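Local coordinates for L-Ala-D/L-Glu Epimerase (Escherichia coli, PDB 1JPD), which belongs to the enolase superfamily, pairing a mandelate racemase/muconate lactonizing enzyme type N-terminal domain with a C-terminal TIM-barrel domain, at residues M275-I286 against D300-V311. Residues are numbered along the deposited sequence; the frame is centred on the assembly and turned at random.
Sequences MLGCMLCTSRAI and DLDGPTWLAVDV
S283 OG, at the start of helix 283-289, has two partners: it donates to D310 OD2 from the syn side, 24° out of the carboxylate plane, and accepts from L315 N. The other carboxylate oxygen is used too, S283 N donating to D310 OD1 at 3.1 Å, nearly straight, on the syn lone pair. CG of D310 stands anti to the backbone N (chi1 -168°), which carries the carboxylate to the helix start. T282 is the N-cap; its OG1 takes R284 N at 3.2 Å and is bonded to E47 as well. V311 CG1 sits over the centre of one face of the R284 guanidinium, 3.9 Å from CZ, while NH2 makes salt bridges to E12 and E47. Deeper in, I286 CG1 reaches the CG corner of the P304 ring at 3.4 Å, and I286 CG2 packs on L301 CB. The leucines L276 and L301 cross obliquely through their CD2 methyls. P304 CA makes a CA-H...O contact with C281 O, the same carbonyl that L307 CD1 approaches. C278 SG lies 3.5 Å from both D300 O and G303 N, where segment 300-311 turns into its 3-10 segment. L280 CD2 rests on W306 CB, the two side chains crossing at about a right angle; W306 NE1 reaches D302 OD2 from above its carboxylate plane. At the barrel end D300 N donates to L276 O at 2.8 Å, and D300 OD2 forms a salt bridge with K152. The contact thus joins the chain leaving neighbouring parallel barrel strands 273-276 and 298-299, and at its outer end T282, R284, L307 and V311 lie against W14 of strand 6-15 in the three-stranded antiparallel sheet.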
loop_
_atom_site.group_PDB
_atom_site.type_symbol
_atom_site.label_atom_id
_atom_site.label_comp_id
_atom_site.label_asym_id
_atom_site.label_seq_id
_atom_site.Cartn_x
_atom_site.Cartn_y
_atom_site.Cartn_z
ATOM N N MET A 275 -2.522 -1.821 -8.429
ATOM C CA MET A 275 -1.236 -1.448 -7.874
ATOM C C MET A 275 -1.310 -1.884 -6.414
ATOM O O MET A 275 -2.382 -1.846 -5.817
ATOM C CB MET A 275 -1.031 0.055 -7.961
ATOM C CG MET A 275 0.327 0.475 -7.471
ATOM S SD MET A 275 0.506 2.255 -7.388
ATOM C CE MET A 275 1.996 2.343 -6.436
ATOM N N LEU A 276 -0.196 -2.325 -5.843
ATOM C CA LEU A 276 -0.190 -2.746 -4.447
ATOM C C LEU A 276 0.667 -1.767 -3.662
ATOM O O LEU A 276 1.846 -1.594 -3.966
ATOM C CB LEU A 276 0.373 -4.166 -4.301
ATOM C CG LEU A 276 0.460 -4.739 -2.875
ATOM C CD1 LEU A 276 -0.931 -4.873 -2.294
ATOM C CD2 LEU A 276 1.147 -6.104 -2.890
ATOM N N GLY A 277 0.071 -1.113 -2.666
ATOM C CA GLY A 277 0.811 -0.155 -1.859
ATOM C C GLY A 277 0.973 -0.600 -0.421
ATOM O O GLY A 277 0.644 -1.729 -0.062
ATOM N N CYS A 278 1.481 0.291 0.415
ATOM C CA CYS A 278 1.673 -0.031 1.818
ATOM C C CYS A 278 1.816 1.277 2.559
ATOM O O CYS A 278 1.923 2.332 1.943
ATOM C CB CYS A 278 2.957 -0.836 2.008
ATOM S SG CYS A 278 4.467 0.191 1.822
ATOM N N MET A 279 1.811 1.200 3.883
ATOM C CA MET A 279 1.999 2.373 4.741
ATOM C C MET A 279 3.376 2.122 5.355
ATOM O O MET A 279 4.053 1.162 4.972
ATOM C CB MET A 279 0.960 2.392 5.861
ATOM C CG MET A 279 -0.461 2.289 5.400
ATOM S SD MET A 279 -1.004 3.819 4.669
ATOM C CE MET A 279 -2.729 3.532 4.541
ATOM N N LEU A 280 3.801 2.976 6.283
ATOM C CA LEU A 280 5.071 2.750 6.968
ATOM C C LEU A 280 4.753 1.540 7.852
ATOM O O LEU A 280 3.752 1.540 8.563
ATOM C CB LEU A 280 5.452 3.964 7.822
ATOM C CG LEU A 280 5.944 5.179 7.036
ATOM C CD1 LEU A 280 6.228 6.325 7.982
ATOM C CD2 LEU A 280 7.196 4.803 6.259
ATOM N N CYS A 281 5.592 0.512 7.809
ATOM C CA CYS A 281 5.319 -0.700 8.572
ATOM C C CYS A 281 6.551 -1.592 8.701
ATOM O O CYS A 281 7.617 -1.257 8.195
ATOM C CB CYS A 281 4.216 -1.483 7.855
ATOM S SG CYS A 281 4.679 -1.922 6.132
ATOM N N THR A 282 6.397 -2.725 9.383
ATOM C CA THR A 282 7.499 -3.678 9.523
ATOM C C THR A 282 7.253 -4.745 8.463
ATOM O O THR A 282 6.201 -4.739 7.805
ATOM C CB THR A 282 7.523 -4.373 10.899
ATOM O OG1 THR A 282 6.474 -5.344 10.963
ATOM C CG2 THR A 282 7.350 -3.363 12.017
ATOM N N SER A 283 8.205 -5.662 8.301
ATOM C CA SER A 283 8.060 -6.718 7.304
ATOM C C SER A 283 6.763 -7.502 7.467
ATOM O O SER A 283 6.228 -8.035 6.494
ATOM C CB SER A 283 9.248 -7.674 7.359
ATOM O OG SER A 283 10.435 -7.025 6.943
ATOM N N ARG A 284 6.248 -7.558 8.693
ATOM C CA ARG A 284 5.017 -8.289 8.962
ATOM C C ARG A 284 3.873 -7.855 8.060
ATOM O O ARG A 284 3.116 -8.686 7.569
ATOM C CB ARG A 284 4.606 -8.125 10.431
ATOM C CG ARG A 284 5.400 -9.002 11.408
ATOM C CD ARG A 284 4.939 -8.801 12.845
ATOM N NE ARG A 284 5.019 -7.391 13.213
ATOM C CZ ARG A 284 5.370 -6.942 14.411
ATOM N NH1 ARG A 284 5.671 -7.796 15.381
ATOM N NH2 ARG A 284 5.452 -5.635 14.627
ATOM N N ALA A 285 3.757 -6.553 7.829
ATOM C CA ALA A 285 2.682 -6.033 6.990
ATOM C C ALA A 285 2.903 -6.303 5.506
ATOM O O ALA A 285 1.946 -6.525 4.769
ATOM C CB ALA A 285 2.498 -4.533 7.232
ATOM N N ILE A 286 4.157 -6.281 5.063
ATOM C CA ILE A 286 4.440 -6.538 3.659
ATOM C C ILE A 286 4.122 -8.005 3.369
ATOM O O ILE A 286 3.411 -8.314 2.408
ATOM C CB ILE A 286 5.914 -6.239 3.316
ATOM C CG1 ILE A 286 6.260 -4.805 3.711
ATOM C CG2 ILE A 286 6.140 -6.392 1.824
ATOM C CD1 ILE A 286 5.343 -3.757 3.070
ATOM N N ASP A 300 4.531 -1.268 -4.592
ATOM C CA ASP A 300 5.192 -0.257 -3.777
ATOM C C ASP A 300 5.137 -0.816 -2.354
ATOM O O ASP A 300 4.244 -0.476 -1.570
ATOM C CB ASP A 300 4.444 1.076 -3.882
ATOM C CG ASP A 300 5.180 2.211 -3.196
ATOM O OD1 ASP A 300 6.337 2.001 -2.776
ATOM O OD2 ASP A 300 4.610 3.320 -3.079
ATOM N N LEU A 301 6.095 -1.689 -2.033
ATOM C CA LEU A 301 6.130 -2.348 -0.730
ATOM C C LEU A 301 7.364 -2.096 0.122
ATOM O O LEU A 301 7.611 -2.846 1.066
ATOM C CB LEU A 301 5.998 -3.861 -0.920
ATOM C CG LEU A 301 4.844 -4.404 -1.765
ATOM C CD1 LEU A 301 5.097 -5.874 -2.097
ATOM C CD2 LEU A 301 3.533 -4.231 -1.012
ATOM N N ASP A 302 8.134 -1.054 -0.168
ATOM C CA ASP A 302 9.341 -0.834 0.618
ATOM C C ASP A 302 9.151 -0.099 1.948
ATOM O O ASP A 302 10.110 0.396 2.532
ATOM C CB ASP A 302 10.428 -0.144 -0.236
ATOM C CG ASP A 302 10.143 1.329 -0.508
ATOM O OD1 ASP A 302 11.011 1.974 -1.134
ATOM O OD2 ASP A 302 9.074 1.841 -0.103
ATOM N N GLY A 303 7.920 -0.045 2.440
ATOM C CA GLY A 303 7.675 0.622 3.708
ATOM C C GLY A 303 8.705 0.294 4.783
ATOM O O GLY A 303 9.231 1.197 5.431
ATOM N N PRO A 304 9.025 -0.989 4.998
ATOM C CA PRO A 304 10.009 -1.339 6.025
ATOM C C PRO A 304 11.371 -0.647 5.915
ATOM O O PRO A 304 11.998 -0.372 6.935
ATOM C CB PRO A 304 10.133 -2.856 5.887
ATOM C CG PRO A 304 8.757 -3.260 5.439
ATOM C CD PRO A 304 8.441 -2.202 4.396
ATOM N N THR A 305 11.833 -0.365 4.698
ATOM C CA THR A 305 13.144 0.271 4.527
ATOM C C THR A 305 13.193 1.683 5.100
ATOM O O THR A 305 14.273 2.245 5.276
ATOM C CB THR A 305 13.593 0.329 3.032
ATOM O OG1 THR A 305 12.723 1.191 2.292
ATOM C CG2 THR A 305 13.564 -1.060 2.400
ATOM N N TRP A 306 12.028 2.250 5.399
ATOM C CA TRP A 306 11.974 3.597 5.953
ATOM C C TRP A 306 12.209 3.575 7.456
ATOM O O TRP A 306 12.351 4.626 8.082
ATOM C CB TRP A 306 10.618 4.263 5.657
ATOM C CG TRP A 306 10.322 4.446 4.190
ATOM C CD1 TRP A 306 9.982 3.473 3.291
ATOM C CD2 TRP A 306 10.382 5.668 3.448
ATOM N NE1 TRP A 306 9.829 4.013 2.034
ATOM C CE2 TRP A 306 10.068 5.360 2.101
ATOM C CE3 TRP A 306 10.670 6.997 3.787
ATOM C CZ2 TRP A 306 10.038 6.330 1.094
ATOM C CZ3 TRP A 306 10.641 7.969 2.779
ATOM C CH2 TRP A 306 10.325 7.626 1.450
ATOM N N LEU A 307 12.242 2.385 8.044
ATOM C CA LEU A 307 12.459 2.277 9.480
ATOM C C LEU A 307 13.936 2.026 9.775
ATOM O O LEU A 307 14.603 1.290 9.040
ATOM C CB LEU A 307 11.626 1.136 10.069
ATOM C CG LEU A 307 10.153 1.011 9.686
ATOM C CD1 LEU A 307 9.519 -0.027 10.582
ATOM C CD2 LEU A 307 9.437 2.321 9.844
ATOM N N ALA A 308 14.440 2.636 10.850
ATOM C CA ALA A 308 15.842 2.478 11.251
ATOM C C ALA A 308 16.168 0.992 11.400
ATOM O O ALA A 308 17.211 0.516 10.943
ATOM C CB ALA A 308 16.096 3.210 12.568
ATOM N N VAL A 309 15.261 0.271 12.049
ATOM C CA VAL A 309 15.402 -1.161 12.252
ATOM C C VAL A 309 14.071 -1.790 11.889
ATOM O O VAL A 309 13.061 -1.095 11.771
ATOM C CB VAL A 309 15.745 -1.506 13.715
ATOM C CG1 VAL A 309 17.179 -1.091 14.025
ATOM C CG2 VAL A 309 14.775 -0.805 14.655
ATOM N N ASP A 310 14.078 -3.104 11.710
ATOM C CA ASP A 310 12.881 -3.845 11.335
ATOM C C ASP A 310 12.747 -5.031 12.288
ATOM O O ASP A 310 13.562 -5.209 13.199
ATOM C CB ASP A 310 13.033 -4.341 9.888
ATOM C CG ASP A 310 11.735 -4.878 9.295
ATOM O OD1 ASP A 310 10.707 -4.970 10.002
ATOM O OD2 ASP A 310 11.747 -5.221 8.097
ATOM N N VAL A 311 11.714 -5.836 12.089
ATOM C CA VAL A 311 11.524 -7.003 12.923
ATOM C C VAL A 311 12.667 -7.962 12.625
ATOM O O VAL A 311 13.486 -7.716 11.741
ATOM C CB VAL A 311 10.184 -7.688 12.631
ATOM C CG1 VAL A 311 9.054 -6.848 13.177
ATOM C CG2 VAL A 311 10.021 -7.894 11.135
#